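PDB 5HAB: ribonuclease J from Methanolobus psychrophilus R15, which probably degrades RNA as a metal-dependent exoribonuclease of the metallo-beta-lactamase, beta-CASP family. Local coordinates for residues Lys163-Glu168 / Val182-Pro187. The protein carries 1 engineered substitution. Residues are numbered along the deposited sequence; the frame is centred on the assembly and turned at random.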
ATOM      1  N   LYS B 163      40.460  -3.074 -34.775  1.00 69.14           N
ATOM      2  CA  LYS B 163      41.811  -3.226 -34.243  1.00 66.58           C
ATOM      3  C   LYS B 163      41.844  -2.909 -32.744  1.00 68.70           C
ATOM      4  O   LYS B 163      42.728  -3.366 -32.019  1.00 63.23           O
ATOM      5  CB  LYS B 163      42.782  -2.304 -34.989  1.00 78.44           C
ATOM      6  CG  LYS B 163      42.797  -2.483 -36.503  1.00 97.37           C
ATOM      7  CD  LYS B 163      43.795  -1.531 -37.159  1.00109.34           C
ATOM      8  CE  LYS B 163      44.139  -1.954 -38.584  1.00 94.66           C
ATOM      9  NZ  LYS B 163      43.024  -1.696 -39.537  1.00 98.54           N
ATOM     10  N   ASP B 164      40.864  -2.129 -32.292  1.00 60.99           N
ATOM     11  CA  ASP B 164      40.839  -1.594 -30.937  1.00 58.98           C
ATOM     12  C   ASP B 164      39.652  -2.092 -30.109  1.00 62.71           C
ATOM     13  O   ASP B 164      39.571  -1.828 -28.911  1.00 51.26           O
ATOM     14  CB  ASP B 164      40.811  -0.065 -30.984  1.00 68.19           C
ATOM     15  CG  ASP B 164      42.163   0.532 -31.314  1.00 69.53           C
ATOM     16  OD1 ASP B 164      43.182  -0.174 -31.160  1.00 67.66           O
ATOM     17  OD2 ASP B 164      42.207   1.713 -31.722  1.00 59.72           O
ATOM     18  N   ILE B 165      38.728  -2.805 -30.743  1.00 51.22           N
ATOM     19  CA  ILE B 165      37.484  -3.186 -30.089  1.00 40.37           C
ATOM     20  C   ILE B 165      37.211  -4.673 -30.253  1.00 46.09           C
ATOM     21  O   ILE B 165      37.136  -5.168 -31.380  1.00 50.31           O
ATOM     22  CB  ILE B 165      36.297  -2.373 -30.645  1.00 43.80           C
ATOM     23  CG1 ILE B 165      36.484  -0.881 -30.373  1.00 40.48           C
ATOM     24  CG2 ILE B 165      34.981  -2.883 -30.081  1.00 41.21           C
ATOM     25  CD1 ILE B 165      35.398  -0.033 -30.970  1.00 34.57           C
ATOM     26  N   THR B 166      37.058  -5.390 -29.140  1.00 50.85           N
ATOM     27  CA  THR B 166      36.570  -6.773 -29.228  1.00 47.96           C
ATOM     28  C   THR B 166      35.353  -6.964 -28.329  1.00 52.51           C
ATOM     29  O   THR B 166      35.223  -6.302 -27.308  1.00 46.04           O
ATOM     30  CB  THR B 166      37.642  -7.817 -28.842  1.00 52.84           C
ATOM     31  OG1 THR B 166      37.937  -7.712 -27.444  1.00 58.45           O
ATOM     32  CG2 THR B 166      38.915  -7.623 -29.652  1.00 42.13           C
ATOM     33  N   ILE B 167      34.468  -7.880 -28.705  1.00 51.72           N
ATOM     34  CA  ILE B 167      33.273  -8.144 -27.922  1.00 36.17           C
ATOM     35  C   ILE B 167      33.283  -9.561 -27.357  1.00 47.22           C
ATOM     36  O   ILE B 167      33.355 -10.538 -28.100  1.00 49.68           O
ATOM     37  CB  ILE B 167      32.016  -7.912 -28.776  1.00 41.75           C
ATOM     38  CG1 ILE B 167      31.841  -6.420 -29.070  1.00 38.16           C
ATOM     39  CG2 ILE B 167      30.784  -8.484 -28.097  1.00 37.73           C
ATOM     40  CD1 ILE B 167      30.695  -6.122 -30.013  1.00 41.89           C
ATOM     41  N   GLU B 168      33.176  -9.653 -26.034  1.00 42.81           N
ATOM     42  CA  GLU B 168      33.137 -10.926 -25.320  1.00 35.30           C
ATOM     43  C   GLU B 168      31.756 -11.170 -24.711  1.00 50.98           C
ATOM     44  O   GLU B 168      31.181 -10.275 -24.096  1.00 46.55           O
ATOM     45  CB  GLU B 168      34.212 -10.949 -24.228  1.00 41.17           C
ATOM     46  CG  GLU B 168      34.198 -12.182 -23.332  1.00 39.46           C
ATOM     47  CD  GLU B 168      35.263 -12.119 -22.251  1.00 46.65           C
ATOM     48  OE1 GLU B 168      36.011 -11.120 -22.213  1.00 45.15           O
ATOM     49  OE2 GLU B 168      35.369 -13.076 -21.453  1.00 44.98           O
ATOM     50  N   VAL B 182      27.793  -8.559 -21.663  1.00 40.45           N
ATOM     51  CA  VAL B 182      28.705  -8.279 -22.766  1.00 46.40           C
ATOM     52  C   VAL B 182      29.842  -7.385 -22.290  1.00 43.14           C
ATOM     53  O   VAL B 182      29.617  -6.365 -21.644  1.00 42.81           O
ATOM     54  CB  VAL B 182      27.960  -7.668 -23.987  1.00 44.37           C
ATOM     55  CG1 VAL B 182      27.051  -6.539 -23.567  1.00 44.29           C
ATOM     56  CG2 VAL B 182      28.954  -7.178 -25.031  1.00 37.14           C
ATOM     57  N   ALA B 183      31.070  -7.812 -22.580  1.00 44.91           N
ATOM     58  CA  ALA B 183      32.264  -7.032 -22.276  1.00 31.66           C
ATOM     59  C   ALA B 183      32.883  -6.487 -23.560  1.00 46.68           C
ATOM     60  O   ALA B 183      33.251  -7.242 -24.458  1.00 41.20           O
ATOM     61  CB  ALA B 183      33.279  -7.871 -21.511  1.00 34.54           C
ATOM     62  N   ILE B 184      32.973  -5.167 -23.641  1.00 38.80           N
ATOM     63  CA  ILE B 184      33.612  -4.492 -24.755  1.00 34.62           C
ATOM     64  C   ILE B 184      35.051  -4.169 -24.370  1.00 44.15           C
ATOM     65  O   ILE B 184      35.307  -3.280 -23.562  1.00 40.10           O
ATOM     66  CB  ILE B 184      32.831  -3.234 -25.160  1.00 37.26           C
ATOM     67  CG1 ILE B 184      31.421  -3.623 -25.601  1.00 26.74           C
ATOM     68  CG2 ILE B 184      33.555  -2.477 -26.262  1.00 42.43           C
ATOM     69  CD1 ILE B 184      30.538  -2.455 -25.908  1.00 31.79           C
ATOM     70  N   HIS B 185      35.991  -4.908 -24.945  1.00 51.12           N
ATOM     71  CA  HIS B 185      37.402  -4.692 -24.666  1.00 47.35           C
ATOM     72  C   HIS B 185      37.962  -3.598 -25.566  1.00 44.96           C
ATOM     73  O   HIS B 185      37.820  -3.642 -26.802  1.00 53.65           O
ATOM     74  CB  HIS B 185      38.197  -5.985 -24.837  1.00 39.93           C
ATOM     75  CG  HIS B 185      37.750  -7.092 -23.934  1.00 38.49           C
ATOM     76  ND1 HIS B 185      38.221  -7.237 -22.646  1.00 46.53           N
ATOM     77  CD2 HIS B 185      36.879  -8.108 -24.132  1.00 38.21           C
ATOM     78  CE1 HIS B 185      37.660  -8.295 -22.091  1.00 52.95           C
ATOM     79  NE2 HIS B 185      36.842  -8.842 -22.971  1.00 39.67           N
ATOM     80  N   THR B 186      38.591  -2.625 -24.908  1.00 42.79           N
ATOM     81  CA  THR B 186      39.216  -1.467 -25.531  1.00 42.20           C
ATOM     82  C   THR B 186      40.681  -1.438 -25.111  1.00 44.25           C
ATOM     83  O   THR B 186      41.050  -2.096 -24.134  1.00 48.83           O
ATOM     84  CB  THR B 186      38.541  -0.142 -25.099  1.00 40.77           C
ATOM     85  OG1 THR B 186      39.043   0.245 -23.812  1.00 33.55           O
ATOM     86  CG2 THR B 186      37.027  -0.286 -25.041  1.00 37.85           C
ATOM     87  N   PRO B 187      41.521  -0.666 -25.827  1.00 49.41           N
ATOM     88  CA  PRO B 187      42.930  -0.560 -25.426  1.00 52.19           C
ATOM     89  C   PRO B 187      43.146  -0.046 -24.000  1.00 42.96           C
ATOM     90  O   PRO B 187      44.222  -0.267 -23.445  1.00 54.33           O
ATOM     91  CB  PRO B 187      43.515   0.430 -26.448  1.00 47.25           C
ATOM     92  CG  PRO B 187      42.338   1.064 -27.122  1.00 54.34           C
ATOM     93  CD  PRO B 187      41.264   0.038 -27.096  1.00 48.96           C
TER
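The imidazole of His-185 and the carboxylate of Glu-168 lie nearly in one plane, 18° apart, and meet edge on. His-185 NE2 donates to Glu-168 OE1 at 2.5 Å, shorter than usual and not to be taken too exactly, reaching the oxygen nearly along its C-O axis; Glu-168 CB sits at the same ring edge. Thr-166 OG1 approaches the ring obliquely, and its closest touch is 3.1 Å to CB of His-185. The glutamate gets there with CG anti to its backbone N (chi1 175°) and the chain stretched beyond, while its other oxygen, OE2, forms a salt bridge with Arg-213; both oxygens are engaged.

Beneath this polar cluster the backbones pair in antiparallel fashion. Thr-166 and His-185 exchange two hydrogen bonds, with His-185 N 2.8 Å from Thr-166 O, and Glu-168 and Ala-183 do the same. Between them Ile-167 and Ile-184 form a non-hydrogen-bonded pair and point to the opposite face. There CG2 of Ile-167 meets CG2 of Val-182 at 3.8 Å, and Ile-165 lies alongside Ile-184; strand 49-53 packs against all four. At the loop end, Pro-187 CD rests 3.1 Å from Asp-164 O.

This is a beta hairpin, strands 166-172 and 179-186, in one of the two facing mixed sheets of the metallo-beta-lactamase fold, with its apolar face turned into the sandwich.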